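Side-chain contacts in Dye-decolorizing peroxidase Tfu_3078 (Thermobifida fusca, PDB 5FW4), which uses heme b and hydrogen peroxide to oxidise many compounds, anthraquinone dyes most readily, though its physiological substrate is not known: residues A[105-108]-A[109-113]; A[293-296]-A[297-301]. One frame throughout, in Å; residues are numbered along the deposited sequence.

Interaction 1. Residues A[105-108]-A[109-113]; sequences AAAL and RSWTE
Ser110 and Thr112 each send a hydroxyl back to the carbonyl one turn earlier. Ser110 OG donates to Ala106 O at 2.9 Å. It comes from above the carbonyl plane, 45° out of it. Ser110 N donates to the same oxygen, so Ala106 O takes two donors. The first torsion of Ser110 (chi1 -56°) puts OG there: it lies opposite the carbonyl carbon and beside the backbone N, facing the preceding turn. Thr112 has a similar first torsion. Its OG1 donates to Leu108 O at 2.9 Å, and Thr112 N meets that oxygen at 3.0 Å. These two donors approach from opposite faces of the carbonyl plane. Thr112 OG1 is also hydrogen-bonded to Leu423 N near the C-terminus.

The apolar part centres on Trp111. Ala107 CB sits over one face of the six-membered ring, 4.2 Å from its centroid, in a CH-pi contact. Ala107 O lies above the ring plane too, offset toward the rim. Outside the segments, Trp111 NE1 donates to Leu203 O, and the ring packs edge-to-face with Phe184.

The charged pair is on the exposed side. Arg109 NH1 and Glu113 OE2 form a long salt bridge of 3.8 Å, with the carboxylate oxygen at the guanidinium edge.

Buried Ala107, Leu108 and Trp111 against exposed Ala106, Arg109 and Glu113 make this alpha helix amphipathic. Helix 97-120 belongs to the N-terminal ferredoxin-like half of the DyP fold and packs with Trp111 on strands 184-190 and 211-220 of its sheet.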
loop_
_atom_site.group_PDB
_atom_site.type_symbol
_atom_site.label_atom_id
_atom_site.label_comp_id
_atom_site.label_asym_id
_atom_site.label_seq_id
_atom_site.Cartn_x
_atom_site.Cartn_y
_atom_site.Cartn_z
ATOM N N ALA A 105 5.424 14.298 -27.079
ATOM C CA ALA A 105 4.228 14.140 -27.896
ATOM C C ALA A 105 3.722 12.711 -27.808
ATOM O O ALA A 105 2.529 12.478 -27.648
ATOM C CB ALA A 105 4.502 14.534 -29.353
ATOM N N ALA A 106 4.643 11.761 -27.927
ATOM C CA ALA A 106 4.305 10.341 -27.873
ATOM C C ALA A 106 3.727 10.003 -26.489
ATOM O O ALA A 106 2.639 9.450 -26.378
ATOM C CB ALA A 106 5.543 9.502 -28.136
ATOM N N ALA A 107 4.472 10.354 -25.446
ATOM C CA ALA A 107 4.058 10.068 -24.062
ATOM C C ALA A 107 2.674 10.585 -23.860
ATOM O O ALA A 107 1.807 9.834 -23.469
ATOM C CB ALA A 107 5.015 10.689 -23.060
ATOM N N LEU A 108 2.456 11.855 -24.185
ATOM C CA LEU A 108 1.190 12.528 -23.828
ATOM C C LEU A 108 0.019 11.976 -24.642
ATOM O O LEU A 108 -1.064 11.783 -24.132
ATOM C CB LEU A 108 1.321 14.058 -23.952
ATOM C CG LEU A 108 2.187 14.763 -22.903
ATOM C CD1 LEU A 108 2.578 16.156 -23.352
ATOM C CD2 LEU A 108 1.459 14.863 -21.568
ATOM N N ARG A 109 0.244 11.702 -25.927
ATOM C CA ARG A 109 -0.771 11.043 -26.723
ATOM C C ARG A 109 -1.124 9.657 -26.178
ATOM O O ARG A 109 -2.299 9.317 -26.049
ATOM C CB ARG A 109 -0.337 10.925 -28.197
ATOM C CG ARG A 109 -1.506 10.544 -29.090
ATOM C CD ARG A 109 -1.083 10.418 -30.542
ATOM N NE ARG A 109 -0.916 11.706 -31.212
ATOM C CZ ARG A 109 -1.896 12.419 -31.781
ATOM N NH1 ARG A 109 -3.164 12.029 -31.734
ATOM N NH2 ARG A 109 -1.603 13.560 -32.388
ATOM N N SER A 110 -0.133 8.835 -25.868
ATOM C CA SER A 110 -0.423 7.461 -25.445
ATOM C C SER A 110 -1.227 7.505 -24.153
ATOM O O SER A 110 -2.220 6.774 -23.940
ATOM C CB SER A 110 0.869 6.701 -25.162
ATOM O OG SER A 110 1.740 6.712 -26.257
ATOM N N TRP A 111 -0.782 8.375 -23.266
ATOM C CA TRP A 111 -1.466 8.464 -21.978
ATOM C C TRP A 111 -2.884 8.954 -22.132
ATOM O O TRP A 111 -3.803 8.386 -21.541
ATOM C CB TRP A 111 -0.672 9.336 -20.985
ATOM C CG TRP A 111 0.573 8.691 -20.423
ATOM C CD1 TRP A 111 0.766 7.371 -20.133
ATOM C CD2 TRP A 111 1.755 9.366 -19.996
ATOM N NE1 TRP A 111 2.019 7.175 -19.597
ATOM C CE2 TRP A 111 2.650 8.389 -19.517
ATOM C CE3 TRP A 111 2.149 10.714 -19.975
ATOM C CZ2 TRP A 111 3.905 8.710 -19.049
ATOM C CZ3 TRP A 111 3.411 11.024 -19.539
ATOM C CH2 TRP A 111 4.266 10.036 -19.060
ATOM N N THR A 112 -3.082 9.997 -22.913
ATOM C CA THR A 112 -4.412 10.534 -23.135
ATOM C C THR A 112 -5.328 9.459 -23.670
ATOM O O THR A 112 -6.436 9.279 -23.183
ATOM C CB THR A 112 -4.408 11.750 -24.094
ATOM O OG1 THR A 112 -3.668 12.844 -23.521
ATOM C CG2 THR A 112 -5.852 12.216 -24.378
ATOM N N GLU A 113 -4.859 8.742 -24.678
ATOM C CA GLU A 113 -5.674 7.746 -25.325
ATOM C C GLU A 113 -5.964 6.579 -24.403
ATOM O O GLU A 113 -7.077 6.056 -24.401
ATOM C CB GLU A 113 -5.011 7.300 -26.647
ATOM C CG GLU A 113 -4.940 8.433 -27.651
ATOM C CD GLU A 113 -4.342 8.042 -29.006
ATOM O OE1 GLU A 113 -4.027 6.850 -29.260
ATOM O OE2 GLU A 113 -4.189 8.960 -29.832
#

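Interaction 2. Residues A[293-296]-A[297-301]; sequences DVAA and RERVI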
loop_
_atom_site.group_PDB
_atom_site.type_symbol
_atom_site.label_atom_id
_atom_site.label_comp_id
_atom_site.label_asym_id
_atom_site.label_seq_id
_atom_site.Cartn_x
_atom_site.Cartn_y
_atom_site.Cartn_z
ATOM N N ASP A 293 -1.458 13.900 24.854
ATOM C CA ASP A 293 -2.801 13.522 25.169
ATOM C C ASP A 293 -3.757 14.221 24.231
ATOM O O ASP A 293 -3.409 15.213 23.634
ATOM C CB ASP A 293 -3.123 13.940 26.593
ATOM C CG ASP A 293 -3.318 15.418 26.720
ATOM O OD1 ASP A 293 -3.638 16.072 25.701
ATOM O OD2 ASP A 293 -3.167 15.947 27.867
ATOM N N VAL A 294 -4.989 13.732 24.189
ATOM C CA VAL A 294 -5.967 14.067 23.141
ATOM C C VAL A 294 -6.183 15.562 23.099
ATOM O O VAL A 294 -6.151 16.164 22.053
ATOM C CB VAL A 294 -7.296 13.284 23.351
ATOM C CG1 VAL A 294 -8.475 13.924 22.615
ATOM C CG2 VAL A 294 -7.133 11.823 22.915
ATOM N N ALA A 295 -6.386 16.184 24.267
ATOM C CA ALA A 295 -6.552 17.622 24.315
ATOM C C ALA A 295 -5.416 18.364 23.622
ATOM O O ALA A 295 -5.647 19.313 22.866
ATOM C CB ALA A 295 -6.676 18.089 25.797
ATOM N N ALA A 296 -4.178 17.969 23.894
ATOM C CA ALA A 296 -3.038 18.647 23.291
ATOM C C ALA A 296 -3.023 18.501 21.767
ATOM O O ALA A 296 -2.732 19.443 21.051
ATOM C CB ALA A 296 -1.725 18.117 23.860
ATOM N N ARG A 297 -3.352 17.313 21.296
ATOM C CA ARG A 297 -3.422 17.052 19.829
ATOM C C ARG A 297 -4.430 17.979 19.168
ATOM O O ARG A 297 -4.161 18.629 18.159
ATOM C CB ARG A 297 -3.833 15.617 19.594
ATOM C CG ARG A 297 -2.804 14.587 20.048
ATOM C CD ARG A 297 -3.424 13.186 20.022
ATOM N NE ARG A 297 -2.581 12.180 20.647
ATOM C CZ ARG A 297 -2.665 10.862 20.437
ATOM N NH1 ARG A 297 -3.588 10.324 19.641
ATOM N NH2 ARG A 297 -1.806 10.057 21.054
ATOM N N GLU A 298 -5.574 18.112 19.827
ATOM C CA GLU A 298 -6.634 18.959 19.323
ATOM C C GLU A 298 -6.172 20.414 19.282
ATOM O O GLU A 298 -6.526 21.151 18.348
ATOM C CB GLU A 298 -7.946 18.753 20.124
ATOM C CG GLU A 298 -8.459 17.315 20.131
ATOM C CD GLU A 298 -9.660 17.046 21.048
ATOM O OE1 GLU A 298 -9.733 17.556 22.208
ATOM O OE2 GLU A 298 -10.541 16.269 20.625
ATOM N N ARG A 299 -5.391 20.850 20.283
ATOM C CA ARG A 299 -4.846 22.216 20.267
ATOM C C ARG A 299 -3.873 22.519 19.088
ATOM O O ARG A 299 -3.922 23.600 18.495
ATOM C CB ARG A 299 -4.284 22.593 21.658
ATOM C CG ARG A 299 -5.434 22.730 22.681
ATOM C CD ARG A 299 -5.046 23.116 24.102
ATOM N NE ARG A 299 -3.701 22.668 24.454
ATOM C CZ ARG A 299 -3.386 21.629 25.241
ATOM N NH1 ARG A 299 -4.313 20.871 25.830
ATOM N NH2 ARG A 299 -2.101 21.354 25.453
ATOM N N VAL A 300 -3.044 21.547 18.709
ATOM C CA VAL A 300 -2.169 21.666 17.515
ATOM C C VAL A 300 -2.960 22.099 16.266
ATOM O O VAL A 300 -2.524 22.991 15.546
ATOM C CB VAL A 300 -1.402 20.347 17.233
ATOM C CG1 VAL A 300 -0.735 20.350 15.852
ATOM C CG2 VAL A 300 -0.348 20.071 18.282
ATOM N N ILE A 301 -4.117 21.476 16.021
ATOM C CA ILE A 301 -4.904 21.733 14.775
ATOM C C ILE A 301 -5.968 22.800 14.968
ATOM O O ILE A 301 -6.164 23.634 14.103
ATOM C CB ILE A 301 -5.665 20.503 14.293
ATOM C CG1 ILE A 301 -4.688 19.395 13.847
ATOM C CG2 ILE A 301 -6.688 20.899 13.220
ATOM C CD1 ILE A 301 -3.827 19.719 12.650
#
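Arg299 folds back over Ala296. Its guanidinium lies with one face on Ala296 CA, 3.4 Å above the plane and offset toward the rim. A bend at chi3 (-29°) turns the group back along the helix. Its NH2 then comes within 3.6 Å of Ala296 CB, while NH1 lies 3.7 Å from Ala295 CB.

Val294 and Glu298 cross at a slant. Val294 CG1 touches the carboxylate carbon, Glu298 CD, at 3.7 Å. The buried Glu298 accepts a hydrogen bond from Leu305 N through OE2.

Arg297 runs extended from CG to NE. Its methylene groups pass Asp293 O, and its NE donates to Leu292 O. Val294 and Arg297 also pack on Glu128 of the second subunit.

Asp293 turns its carboxylate toward the start of the helix. OD1 accepts from Ala296 N at 2.7 Å, nearly straight at 171°. Asp293 O takes Arg297 N at 3.1 Å.

This is an N-capped short alpha helix, 294-301, taken over its whole length. Its far end reaches the heme pocket: Ile301 touches the heme, and the backbone of Val300 is hydrogen-bonded to that of His338, the probable proximal iron ligand.

Interaction 1 precedes interaction 2 along the chain, with no overlap. Their centres are 47 Å apart, on opposite sides of the chain's centre, and their nearest atoms are about 34 Å apart. Interaction 1 lies within helix 97-120, in the N-terminal half of the DyP fold. Interaction 2 spans helix 294-301 and its cap, in the C-terminal half. Each half contributes a four-stranded antiparallel sheet of order 2-3-1-4, as in a ferredoxin-like fold. The two contacts share no helix or sheet. Interaction 1 lies away from the heme and the active site. Interaction 2 ends at the heme pocket, on the proximal side.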